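Local atomic coordinates of putative silent information regulator 2,Putative silent information regulator 2 (Leishmania infantum, PDB entry 5OL0), a protein that probably removes acetyl groups from lysines of histones and other proteins in an NAD-dependent reaction and so acts as a regulator of gene expression. Residues 76-81 and 184-189; 202-207 and 227-232; 211-216 and 236-241. All blocks are in the same frame, centred on the assembly; numbering follows the deposited sequence.

Interaction 1: residues 76-81 and 184-189; sequences FSLTLL and IVKPNV
L81 lies against the aliphatic chain of K186, and this crossing of a leucine with a lysine stem is a good example of how a long cationic side chain can serve apolar packing along its length and polar bonding at its tip. The CD2 branch of L81 comes in at a slant over the methylene chain, nearest K186 CD at 3.7 Å, with CG and CE a little farther off. A chi1 of 60° starts the lysine chain with CG between the backbone N and the carbonyl carbon; it then runs extended until chi4 of 69° turns NZ back to its own segment, where it donates to V189 O at 2.8 Å, nearly along the C=O axis. The same ammonium forms a salt bridge with E194, and K186 makes a cation-pi contact with F191.

Toward the start of the strand, L81 and I184 slide past each other in opposite senses: L81 CG is 4.2 Å from I184 CG2, while I184 CD1 reaches to 3.5 Å from the carbonyl oxygen L81 O. L78 adds a looser touch, its CD1 4.3 Å from K186 CE. At the other end F76 CD1 stands 4.4 Å from V189 CG1, and both residues also pack on the modified side chain of the bound acetylated p53 peptide. V189 lies close to I128 and H146, probably an NAD(+)-binding residue and the proton acceptor, so this end borders the substrate site.

The contact thus joins the start of helix 78-83, capped by S77 OG accepting from L80 N, to strand 185-187 of the small antiparallel sheet beside the zinc site. With no hydrogen bond between the segments, the hold across them is apolar, whereas the buried lysine charge is met by V189 O and E194, which probably keeps it protonated.

Interaction 2: residues 202-207 and 227-232; sequences DALHHD and ALLPCV
L204 sends its side chain from helix 198-207 onto the 227-232 loop, a helix-to-loop packing at the Rossmann-type domain of the sirtuin fold. The loop links the parallel strands 213-217 and 239-242; its residues 227-231 coil as a helix would, but only weak backbone bonds hold the coil.

The interactions across the contact are apolar. L204 CD1 is shared by three neighbours: it lies 3.9 Å from L228 CB, at the same distance from L229 CD2, and 3.8 Å from V232 CG2. L204 crosses L228 obliquely and V232 at about a right angle, its CD1 wedged among the three neighbours. L229 contributes chiefly through CD2, which also comes within 3.8 Å of L204 CA and thereby packs on the helix backbone as well as on its side chain. Beneath, A203 and L229 both rest on C124 of strand 120-125, and L229 touches L39 of strand 36-40, placing the contact over the central sheet.

The polar side chains of the helix bond within it or to the sheet. H206 ND1 donates to D202 OD1 at 3.1 Å, one turn back; the oxygen lies in the plane of the imidazole, but the donor approaches it from above the carboxylate plane. R122 of strand 120-125 forms salt bridges with both D202 and D207, tying the helix to that strand.

Contacts with the helix backbone complete the fit. V232 CG2, set between its own backbone nitrogen and carbonyl carbon, lies 3.6 Å from L204 O.

Interaction 3: residues 211-216 and 236-241; sequences AELVII and SVPRVV
V214 has chi1 of 58°, which sets its CG1 between the backbone N and the carbonyl carbon, while R239, with chi1 of -51°, carries its CG beside its own N; on the same face of the sheet the two side chains lie side by side, pointing the same way, with V214 CG1 a tight 3.3 Å from R239 CG. Farther out the arginine bends at chi3 and leads its guanidinium away to a salt bridge with D279 and to the carbonyl oxygens of P230 and L251.

The backbones beneath form a textbook parallel pair, neighbouring strands of the six-stranded sheet of the Rossmann-type domain. V214 binds at both of its polar atoms, its N donating to P238 O at 3.1 Å and its O accepting from V240 N at 2.8 Å. V240 O then takes I216 N at 2.8 Å.

Side chains alternate between faces. On one, I216 CD1 touches V241 CG2 at 4.0 Å, just ahead of T219 and N243, which probably bind NAD(+). On the other, I215 CG1 packs on V240 CB. Before the regular pairing, the L213 side chain crosses that of P238 at about a right angle, its CD1 3.6 Å from P238 CG, and V237 leans on the carbonyl oxygens of A211 and E212.

Backbone bonds thus fix the register, apolar side chains line both faces, L213 and V240 packing against L24 of helix 21-30, and D279 probably balances the arginine's charge.

From the N terminus, interaction 1 comes first: residues 184-189 return to 76-81 and close a long loop of about a hundred residues, joining helix 78-83 to the antiparallel sheet near the zinc. It is complete before the others open. Interactions 2 and 3 cross, their segments alternating as 202-207, 211-216, 227-232 and 236-241, so that the two short loops overlap along the chain. One sets helix 198-207 against the linking loop, the other pairs the strands on either side of that loop. They touch directly, P230 CB lying 3.8 Å from I216 CD1, whereas interactions 1 and 3 lie on opposite sides of the chain's centre.

Interaction 1: residues 76-81 and 184-189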
ATOM      1  N   PHE A  76      -2.457  -1.856  15.925  1.00 47.85           N
ATOM      2  CA  PHE A  76      -1.324  -1.082  15.386  1.00 42.39           C
ATOM      3  C   PHE A  76      -1.146   0.232  16.089  1.00 42.10           C
ATOM      4  O   PHE A  76      -0.581   1.175  15.561  1.00 41.79           O
ATOM      5  CB  PHE A  76      -1.452  -0.896  13.876  1.00 43.71           C
ATOM      6  CG  PHE A  76      -1.429  -2.189  13.121  1.00 44.08           C
ATOM      7  CD1 PHE A  76      -0.235  -2.810  12.813  1.00 46.29           C
ATOM      8  CD2 PHE A  76      -2.606  -2.816  12.773  1.00 50.89           C
ATOM      9  CE1 PHE A  76      -0.213  -4.037  12.130  1.00 48.03           C
ATOM     10  CE2 PHE A  76      -2.603  -4.031  12.099  1.00 55.26           C
ATOM     11  CZ  PHE A  76      -1.399  -4.644  11.768  1.00 50.52           C
ATOM     12  N   SER A  77      -1.508   0.266  17.350  1.00 40.79           N
ATOM     13  CA  SER A  77      -1.284   1.460  18.095  1.00 43.44           C
ATOM     14  C   SER A  77      -0.085   1.232  18.977  1.00 41.02           C
ATOM     15  O   SER A  77       0.090   0.198  19.604  1.00 38.96           O
ATOM     16  CB  SER A  77      -2.520   1.898  18.876  1.00 43.32           C
ATOM     17  OG  SER A  77      -2.513   1.318  20.117  1.00 44.69           O
ATOM     18  N   LEU A  78       0.771   2.238  18.962  1.00 41.16           N
ATOM     19  CA  LEU A  78       1.957   2.254  19.701  1.00 40.12           C
ATOM     20  C   LEU A  78       1.680   2.207  21.208  1.00 44.74           C
ATOM     21  O   LEU A  78       2.372   1.529  21.979  1.00 47.25           O
ATOM     22  CB  LEU A  78       2.712   3.510  19.274  1.00 40.56           C
ATOM     23  CG  LEU A  78       4.169   3.485  19.660  1.00 43.20           C
ATOM     24  CD1 LEU A  78       4.876   2.308  19.028  1.00 44.14           C
ATOM     25  CD2 LEU A  78       4.773   4.810  19.204  1.00 49.37           C
ATOM     26  N   THR A  79       0.639   2.904  21.635  1.00 47.32           N
ATOM     27  CA  THR A  79       0.270   2.878  23.063  1.00 46.92           C
ATOM     28  C   THR A  79      -0.255   1.496  23.549  1.00 42.78           C
ATOM     29  O   THR A  79       0.169   1.001  24.610  1.00 44.95           O
ATOM     30  CB  THR A  79      -0.647   4.096  23.456  1.00 46.32           C
ATOM     31  OG1 THR A  79      -1.054   3.902  24.801  1.00 55.81           O
ATOM     32  CG2 THR A  79      -1.892   4.265  22.528  1.00 47.18           C
ATOM     33  N   LEU A  80      -1.101   0.834  22.761  1.00 41.30           N
ATOM     34  CA  LEU A  80      -1.438  -0.573  23.054  1.00 44.33           C
ATOM     35  C   LEU A  80      -0.236  -1.524  23.019  1.00 41.68           C
ATOM     36  O   LEU A  80      -0.164  -2.445  23.815  1.00 40.01           O
ATOM     37  CB  LEU A  80      -2.501  -1.095  22.128  1.00 43.47           C
ATOM     38  CG  LEU A  80      -3.185  -2.348  22.650  1.00 47.13           C
ATOM     39  CD1 LEU A  80      -3.919  -2.055  23.959  1.00 52.46           C
ATOM     40  CD2 LEU A  80      -4.163  -2.868  21.607  1.00 48.93           C
ATOM     41  N   LEU A  81       0.701  -1.312  22.099  1.00 40.62           N
ATOM     42  CA  LEU A  81       1.947  -2.103  22.103  1.00 40.21           C
ATOM     43  C   LEU A  81       2.764  -1.969  23.391  1.00 40.76           C
ATOM     44  O   LEU A  81       3.226  -2.962  23.943  1.00 43.37           O
ATOM     45  CB  LEU A  81       2.840  -1.733  20.905  1.00 40.06           C
ATOM     46  CG  LEU A  81       4.063  -2.634  20.741  1.00 40.62           C
ATOM     47  CD1 LEU A  81       3.643  -4.030  20.321  1.00 39.40           C
ATOM     48  CD2 LEU A  81       5.015  -1.982  19.753  1.00 38.94           C
ATOM     49  N   ILE A 184      10.537  -2.898  24.238  1.00 39.03           N
ATOM     50  CA  ILE A 184       9.807  -3.798  23.367  1.00 38.89           C
ATOM     51  C   ILE A 184      10.235  -3.635  21.907  1.00 35.88           C
ATOM     52  O   ILE A 184      10.283  -2.502  21.386  1.00 39.89           O
ATOM     53  CB  ILE A 184       8.301  -3.526  23.433  1.00 37.16           C
ATOM     54  CG1 ILE A 184       7.732  -4.018  24.775  1.00 41.95           C
ATOM     55  CG2 ILE A 184       7.566  -4.262  22.286  1.00 37.49           C
ATOM     56  CD1 ILE A 184       6.477  -3.255  25.189  1.00 45.06           C
ATOM     57  N   VAL A 185      10.530  -4.759  21.263  1.00 32.60           N
ATOM     58  CA  VAL A 185      10.930  -4.788  19.840  1.00 29.59           C
ATOM     59  C   VAL A 185       9.693  -5.156  19.026  1.00 29.71           C
ATOM     60  O   VAL A 185       8.784  -5.944  19.480  1.00 29.22           O
ATOM     61  CB  VAL A 185      12.116  -5.745  19.610  1.00 33.15           C
ATOM     62  CG1 VAL A 185      12.306  -6.133  18.133  1.00 34.76           C
ATOM     63  CG2 VAL A 185      13.394  -5.091  20.143  1.00 35.92           C
ATOM     64  N   LYS A 186       9.632  -4.558  17.838  1.00 29.43           N
ATOM     65  CA  LYS A 186       8.689  -4.962  16.824  1.00 29.20           C
ATOM     66  C   LYS A 186       9.326  -4.883  15.463  1.00 29.00           C
ATOM     67  O   LYS A 186      10.357  -4.187  15.291  1.00 26.07           O
ATOM     68  CB  LYS A 186       7.403  -4.134  16.894  1.00 32.59           C
ATOM     69  CG  LYS A 186       7.590  -2.640  16.708  1.00 35.84           C
ATOM     70  CD  LYS A 186       6.270  -2.031  16.247  1.00 36.52           C
ATOM     71  CE  LYS A 186       6.410  -0.522  16.156  1.00 37.55           C
ATOM     72  NZ  LYS A 186       7.304  -0.096  15.041  1.00 35.57           N
ATOM     73  N   PRO A 187       8.727  -5.590  14.484  1.00 29.58           N
ATOM     74  CA  PRO A 187       9.088  -5.336  13.086  1.00 30.19           C
ATOM     75  C   PRO A 187       8.895  -3.895  12.756  1.00 29.22           C
ATOM     76  O   PRO A 187       8.090  -3.206  13.449  1.00 32.17           O
ATOM     77  CB  PRO A 187       8.109  -6.192  12.311  1.00 34.07           C
ATOM     78  CG  PRO A 187       7.754  -7.275  13.239  1.00 35.44           C
ATOM     79  CD  PRO A 187       7.688  -6.628  14.597  1.00 32.69           C
ATOM     80  N   ASN A 188       9.606  -3.416  11.754  1.00 29.13           N
ATOM     81  CA  ASN A 188       9.616  -1.989  11.387  1.00 32.83           C
ATOM     82  C   ASN A 188       8.384  -1.668  10.585  1.00 34.93           C
ATOM     83  O   ASN A 188       8.470  -1.208   9.456  1.00 33.61           O
ATOM     84  CB  ASN A 188      10.923  -1.578  10.640  1.00 36.30           C
ATOM     85  CG  ASN A 188      12.148  -1.527  11.577  1.00 42.92           C
ATOM     86  OD1 ASN A 188      12.005  -1.629  12.813  1.00 49.10           O
ATOM     87  ND2 ASN A 188      13.356  -1.416  11.005  1.00 41.86           N
ATOM     88  N   VAL A 189       7.230  -1.995  11.144  1.00 33.35           N
ATOM     89  CA  VAL A 189       5.940  -1.466  10.681  1.00 34.21           C
ATOM     90  C   VAL A 189       5.733  -0.136  11.367  1.00 32.35           C
ATOM     91  O   VAL A 189       5.984  -0.036  12.530  1.00 33.61           O
ATOM     92  CB  VAL A 189       4.789  -2.404  11.026  1.00 34.95           C
ATOM     93  CG1 VAL A 189       3.456  -1.786  10.641  1.00 41.01           C
ATOM     94  CG2 VAL A 189       4.977  -3.691  10.252  1.00 39.96           C
TER

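Interaction 2: residues 202-207 and 227-232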
ATOM      1  N   ASP A 202       9.648  12.689   1.046  1.00 33.71           N
ATOM      2  CA  ASP A 202      10.292  12.923  -0.295  1.00 37.17           C
ATOM      3  C   ASP A 202       9.247  12.759  -1.401  1.00 32.36           C
ATOM      4  O   ASP A 202       9.039  13.632  -2.243  1.00 33.92           O
ATOM      5  CB  ASP A 202      11.416  11.897  -0.458  1.00 39.93           C
ATOM      6  CG  ASP A 202      12.242  12.121  -1.698  1.00 47.04           C
ATOM      7  OD1 ASP A 202      13.063  13.049  -1.675  1.00 56.48           O
ATOM      8  OD2 ASP A 202      12.044  11.405  -2.711  1.00 47.98           O
ATOM      9  N   ALA A 203       8.504  11.662  -1.311  1.00 31.22           N
ATOM     10  CA  ALA A 203       7.468  11.418  -2.268  1.00 33.24           C
ATOM     11  C   ALA A 203       6.350  12.457  -2.215  1.00 28.95           C
ATOM     12  O   ALA A 203       5.949  12.952  -3.223  1.00 27.85           O
ATOM     13  CB  ALA A 203       6.945  10.011  -2.121  1.00 32.70           C
ATOM     14  N   LEU A 204       5.902  12.828  -1.029  1.00 31.50           N
ATOM     15  CA  LEU A 204       4.825  13.833  -0.899  1.00 32.15           C
ATOM     16  C   LEU A 204       5.168  15.244  -1.375  1.00 33.34           C
ATOM     17  O   LEU A 204       4.334  15.937  -1.982  1.00 31.91           O
ATOM     18  CB  LEU A 204       4.413  13.942   0.575  1.00 31.57           C
ATOM     19  CG  LEU A 204       3.221  14.874   0.919  1.00 34.58           C
ATOM     20  CD1 LEU A 204       1.942  14.269   0.403  1.00 33.43           C
ATOM     21  CD2 LEU A 204       3.142  15.150   2.440  1.00 34.63           C
ATOM     22  N   HIS A 205       6.373  15.682  -1.025  1.00 34.24           N
ATOM     23  CA  HIS A 205       6.815  17.037  -1.318  1.00 37.66           C
ATOM     24  C   HIS A 205       7.401  17.130  -2.699  1.00 36.54           C
ATOM     25  O   HIS A 205       7.277  18.166  -3.287  1.00 42.55           O
ATOM     26  CB  HIS A 205       7.889  17.513  -0.299  1.00 41.09           C
ATOM     27  CG  HIS A 205       7.387  17.568   1.093  1.00 44.92           C
ATOM     28  ND1 HIS A 205       8.169  17.238   2.177  1.00 51.00           N
ATOM     29  CD2 HIS A 205       6.144  17.807   1.577  1.00 48.54           C
ATOM     30  CE1 HIS A 205       7.444  17.339   3.276  1.00 48.82           C
ATOM     31  NE2 HIS A 205       6.210  17.661   2.937  1.00 44.97           N
ATOM     32  N   HIS A 206       8.043  16.061  -3.191  1.00 40.38           N
ATOM     33  CA  HIS A 206       8.803  16.104  -4.462  1.00 40.15           C
ATOM     34  C   HIS A 206       8.219  15.319  -5.576  1.00 38.01           C
ATOM     35  O   HIS A 206       8.322  15.756  -6.677  1.00 38.52           O
ATOM     36  CB  HIS A 206      10.260  15.651  -4.269  1.00 36.92           C
ATOM     37  CG  HIS A 206      10.964  16.420  -3.190  1.00 32.48           C
ATOM     38  ND1 HIS A 206      11.845  15.827  -2.312  1.00 36.77           N
ATOM     39  CD2 HIS A 206      10.816  17.694  -2.767  1.00 32.55           C
ATOM     40  CE1 HIS A 206      12.277  16.726  -1.447  1.00 30.08           C
ATOM     41  NE2 HIS A 206      11.669  17.859  -1.695  1.00 31.40           N
ATOM     42  N   ASP A 207       7.677  14.128  -5.337  1.00 36.71           N
ATOM     43  CA  ASP A 207       7.118  13.380  -6.470  1.00 31.40           C
ATOM     44  C   ASP A 207       5.714  13.841  -6.788  1.00 30.62           C
ATOM     45  O   ASP A 207       5.367  14.119  -7.939  1.00 27.07           O
ATOM     46  CB  ASP A 207       7.114  11.896  -6.187  1.00 34.96           C
ATOM     47  CG  ASP A 207       8.486  11.301  -6.156  1.00 38.17           C
ATOM     48  OD1 ASP A 207       9.213  11.514  -7.122  1.00 44.15           O
ATOM     49  OD2 ASP A 207       8.831  10.571  -5.201  1.00 41.46           O
ATOM     50  N   ALA A 227      -2.817   9.513   2.958  1.00 29.09           N
ATOM     51  CA  ALA A 227      -3.954   9.946   2.140  1.00 30.19           C
ATOM     52  C   ALA A 227      -3.776  11.331   1.514  1.00 27.50           C
ATOM     53  O   ALA A 227      -4.523  11.712   0.634  1.00 26.12           O
ATOM     54  CB  ALA A 227      -5.216   9.877   2.945  1.00 28.85           C
ATOM     55  N   LEU A 228      -2.744  12.068   1.900  1.00 29.13           N
ATOM     56  CA  LEU A 228      -2.515  13.376   1.257  1.00 32.03           C
ATOM     57  C   LEU A 228      -1.932  13.265  -0.120  1.00 31.00           C
ATOM     58  O   LEU A 228      -2.041  14.202  -0.909  1.00 29.99           O
ATOM     59  CB  LEU A 228      -1.594  14.246   2.045  1.00 34.88           C
ATOM     60  CG  LEU A 228      -2.152  14.875   3.304  1.00 40.49           C
ATOM     61  CD1 LEU A 228      -0.983  15.485   4.066  1.00 41.34           C
ATOM     62  CD2 LEU A 228      -3.146  15.960   2.886  1.00 44.06           C
ATOM     63  N   LEU A 229      -1.314  12.129  -0.412  1.00 28.15           N
ATOM     64  CA  LEU A 229      -0.583  12.010  -1.665  1.00 30.47           C
ATOM     65  C   LEU A 229      -1.364  12.461  -2.900  1.00 29.80           C
ATOM     66  O   LEU A 229      -0.902  13.307  -3.643  1.00 30.70           O
ATOM     67  CB  LEU A 229      -0.027  10.585  -1.837  1.00 30.71           C
ATOM     68  CG  LEU A 229       1.230  10.340  -1.029  1.00 32.24           C
ATOM     69  CD1 LEU A 229       1.457   8.850  -0.893  1.00 32.09           C
ATOM     70  CD2 LEU A 229       2.471  10.991  -1.676  1.00 32.19           C
ATOM     71  N   PRO A 230      -2.557  11.930  -3.114  1.00 30.89           N
ATOM     72  CA  PRO A 230      -3.275  12.328  -4.320  1.00 30.40           C
ATOM     73  C   PRO A 230      -3.904  13.700  -4.264  1.00 30.65           C
ATOM     74  O   PRO A 230      -4.396  14.192  -5.306  1.00 29.99           O
ATOM     75  CB  PRO A 230      -4.388  11.268  -4.409  1.00 33.00           C
ATOM     76  CG  PRO A 230      -4.624  10.837  -3.006  1.00 30.57           C
ATOM     77  CD  PRO A 230      -3.299  10.920  -2.335  1.00 29.54           C
ATOM     78  N   CYS A 231      -3.955  14.287  -3.065  1.00 29.85           N
ATOM     79  CA  CYS A 231      -4.427  15.659  -2.875  1.00 29.60           C
ATOM     80  C   CYS A 231      -3.449  16.734  -3.338  1.00 30.75           C
ATOM     81  O   CYS A 231      -3.879  17.854  -3.555  1.00 31.09           O
ATOM     82  CB  CYS A 231      -4.829  15.898  -1.398  1.00 32.33           C
ATOM     83  SG  CYS A 231      -6.159  14.717  -0.935  1.00 41.09           S
ATOM     84  N   VAL A 232      -2.157  16.427  -3.422  1.00 30.75           N
ATOM     85  CA  VAL A 232      -1.095  17.421  -3.718  1.00 31.48           C
ATOM     86  C   VAL A 232      -0.601  17.311  -5.186  1.00 34.44           C
ATOM     87  O   VAL A 232       0.207  18.094  -5.607  1.00 33.22           O
ATOM     88  CB  VAL A 232       0.109  17.362  -2.747  1.00 31.91           C
ATOM     89  CG1 VAL A 232      -0.289  17.695  -1.285  1.00 33.07           C
ATOM     90  CG2 VAL A 232       0.775  16.011  -2.746  1.00 34.89           C
TER

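Interaction 3: residues 211-216 and 236-241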
ATOM      1  N   ALA A 211       3.653  14.678 -10.559  1.00 32.68           N
ATOM      2  CA  ALA A 211       3.002  13.547 -11.260  1.00 28.59           C
ATOM      3  C   ALA A 211       2.243  14.010 -12.502  1.00 27.00           C
ATOM      4  O   ALA A 211       1.661  15.081 -12.512  1.00 29.59           O
ATOM      5  CB  ALA A 211       2.050  12.795 -10.348  1.00 29.08           C
ATOM      6  N   GLU A 212       2.223  13.171 -13.519  1.00 28.14           N
ATOM      7  CA  GLU A 212       1.391  13.368 -14.736  1.00 28.97           C
ATOM      8  C   GLU A 212       0.112  12.520 -14.692  1.00 27.11           C
ATOM      9  O   GLU A 212      -0.762  12.678 -15.517  1.00 26.89           O
ATOM     10  CB  GLU A 212       2.186  12.934 -15.989  1.00 33.15           C
ATOM     11  CG  GLU A 212       3.288  13.891 -16.375  1.00 38.84           C
ATOM     12  CD  GLU A 212       4.358  13.337 -17.364  1.00 43.45           C
ATOM     13  OE1 GLU A 212       4.527  12.118 -17.628  1.00 37.31           O
ATOM     14  OE2 GLU A 212       5.095  14.199 -17.866  1.00 54.93           O
ATOM     15  N   LEU A 213       0.048  11.591 -13.735  1.00 27.58           N
ATOM     16  CA  LEU A 213      -1.006  10.607 -13.618  1.00 27.37           C
ATOM     17  C   LEU A 213      -0.826   9.902 -12.282  1.00 28.36           C
ATOM     18  O   LEU A 213       0.323   9.584 -11.869  1.00 25.45           O
ATOM     19  CB  LEU A 213      -0.958   9.595 -14.754  1.00 27.93           C
ATOM     20  CG  LEU A 213      -1.947   8.444 -14.648  1.00 30.80           C
ATOM     21  CD1 LEU A 213      -3.394   8.894 -14.744  1.00 35.51           C
ATOM     22  CD2 LEU A 213      -1.602   7.391 -15.682  1.00 33.06           C
ATOM     23  N   VAL A 214      -1.948   9.662 -11.615  1.00 24.92           N
ATOM     24  CA  VAL A 214      -1.941   8.945 -10.374  1.00 27.07           C
ATOM     25  C   VAL A 214      -2.963   7.808 -10.495  1.00 27.40           C
ATOM     26  O   VAL A 214      -4.031   7.986 -11.067  1.00 28.26           O
ATOM     27  CB  VAL A 214      -2.094   9.867  -9.161  1.00 30.16           C
ATOM     28  CG1 VAL A 214      -3.339  10.666  -9.215  1.00 38.58           C
ATOM     29  CG2 VAL A 214      -2.071   9.069  -7.872  1.00 30.18           C
ATOM     30  N   ILE A 215      -2.536   6.611 -10.108  1.00 25.38           N
ATOM     31  CA  ILE A 215      -3.355   5.419 -10.163  1.00 26.78           C
ATOM     32  C   ILE A 215      -3.295   4.918  -8.749  1.00 28.57           C
ATOM     33  O   ILE A 215      -2.196   4.694  -8.192  1.00 26.58           O
ATOM     34  CB  ILE A 215      -2.756   4.330 -11.092  1.00 29.43           C
ATOM     35  CG1 ILE A 215      -2.583   4.866 -12.524  1.00 28.48           C
ATOM     36  CG2 ILE A 215      -3.637   3.086 -11.084  1.00 28.27           C
ATOM     37  CD1 ILE A 215      -1.968   3.841 -13.494  1.00 30.23           C
ATOM     38  N   ILE A 216      -4.476   4.757  -8.155  1.00 25.60           N
ATOM     39  CA  ILE A 216      -4.632   4.579  -6.732  1.00 24.69           C
ATOM     40  C   ILE A 216      -5.373   3.271  -6.579  1.00 28.81           C
ATOM     41  O   ILE A 216      -6.565   3.192  -6.937  1.00 26.56           O
ATOM     42  CB  ILE A 216      -5.498   5.729  -6.158  1.00 25.23           C
ATOM     43  CG1 ILE A 216      -4.857   7.056  -6.484  1.00 28.74           C
ATOM     44  CG2 ILE A 216      -5.816   5.538  -4.650  1.00 27.68           C
ATOM     45  CD1 ILE A 216      -5.761   8.275  -6.228  1.00 29.18           C
ATOM     46  N   SER A 236      -4.977  19.458 -12.537  1.00 38.45           N
ATOM     47  CA  SER A 236      -5.334  19.064 -13.889  1.00 43.22           C
ATOM     48  C   SER A 236      -4.966  17.633 -14.240  1.00 37.07           C
ATOM     49  O   SER A 236      -5.365  17.151 -15.310  1.00 43.23           O
ATOM     50  CB  SER A 236      -4.576  19.973 -14.859  1.00 49.32           C
ATOM     51  OG  SER A 236      -3.163  19.896 -14.576  1.00 52.79           O
ATOM     52  N   VAL A 237      -4.216  16.927 -13.405  1.00 34.31           N
ATOM     53  CA  VAL A 237      -3.796  15.585 -13.827  1.00 36.56           C
ATOM     54  C   VAL A 237      -4.840  14.502 -13.493  1.00 33.43           C
ATOM     55  O   VAL A 237      -5.478  14.569 -12.459  1.00 32.73           O
ATOM     56  CB  VAL A 237      -2.408  15.186 -13.334  1.00 40.18           C
ATOM     57  CG1 VAL A 237      -1.362  16.195 -13.832  1.00 39.29           C
ATOM     58  CG2 VAL A 237      -2.393  14.915 -11.854  1.00 42.17           C
ATOM     59  N   PRO A 238      -4.984  13.504 -14.359  1.00 34.04           N
ATOM     60  CA  PRO A 238      -5.916  12.432 -14.106  1.00 32.39           C
ATOM     61  C   PRO A 238      -5.561  11.621 -12.847  1.00 32.85           C
ATOM     62  O   PRO A 238      -4.344  11.409 -12.533  1.00 28.73           O
ATOM     63  CB  PRO A 238      -5.845  11.552 -15.354  1.00 33.33           C
ATOM     64  CG  PRO A 238      -4.646  11.996 -16.097  1.00 34.03           C
ATOM     65  CD  PRO A 238      -4.303  13.365 -15.654  1.00 35.34           C
ATOM     66  N   ARG A 239      -6.619  11.208 -12.131  1.00 27.19           N
ATOM     67  CA  ARG A 239      -6.473  10.404 -10.944  1.00 29.60           C
ATOM     68  C   ARG A 239      -7.387   9.199 -11.107  1.00 28.35           C
ATOM     69  O   ARG A 239      -8.578   9.354 -11.244  1.00 29.03           O
ATOM     70  CB  ARG A 239      -6.774  11.205  -9.681  1.00 27.88           C
ATOM     71  CG  ARG A 239      -6.033  12.517  -9.554  1.00 32.91           C
ATOM     72  CD  ARG A 239      -6.172  13.143  -8.167  1.00 33.75           C
ATOM     73  NE  ARG A 239      -7.551  13.560  -7.923  1.00 32.60           N
ATOM     74  CZ  ARG A 239      -7.970  14.199  -6.816  1.00 36.03           C
ATOM     75  NH1 ARG A 239      -7.144  14.548  -5.834  1.00 33.20           N
ATOM     76  NH2 ARG A 239      -9.231  14.535  -6.708  1.00 34.39           N
ATOM     77  N   VAL A 240      -6.811   8.009 -11.164  1.00 28.59           N
ATOM     78  CA  VAL A 240      -7.533   6.810 -11.493  1.00 27.48           C
ATOM     79  C   VAL A 240      -7.660   6.044 -10.197  1.00 27.53           C
ATOM     80  O   VAL A 240      -6.648   5.720  -9.579  1.00 28.73           O
ATOM     81  CB  VAL A 240      -6.748   5.966 -12.562  1.00 30.18           C
ATOM     82  CG1 VAL A 240      -7.396   4.619 -12.759  1.00 33.25           C
ATOM     83  CG2 VAL A 240      -6.764   6.701 -13.892  1.00 31.23           C
ATOM     84  N   VAL A 241      -8.874   5.747  -9.764  1.00 25.65           N
ATOM     85  CA  VAL A 241      -9.044   5.027  -8.496  1.00 25.38           C
ATOM     86  C   VAL A 241      -9.611   3.680  -8.863  1.00 26.69           C
ATOM     87  O   VAL A 241     -10.642   3.627  -9.542  1.00 28.34           O
ATOM     88  CB  VAL A 241      -9.963   5.751  -7.511  1.00 28.80           C
ATOM     89  CG1 VAL A 241     -10.088   4.943  -6.229  1.00 29.56           C
ATOM     90  CG2 VAL A 241      -9.429   7.167  -7.241  1.00 29.46           C
TER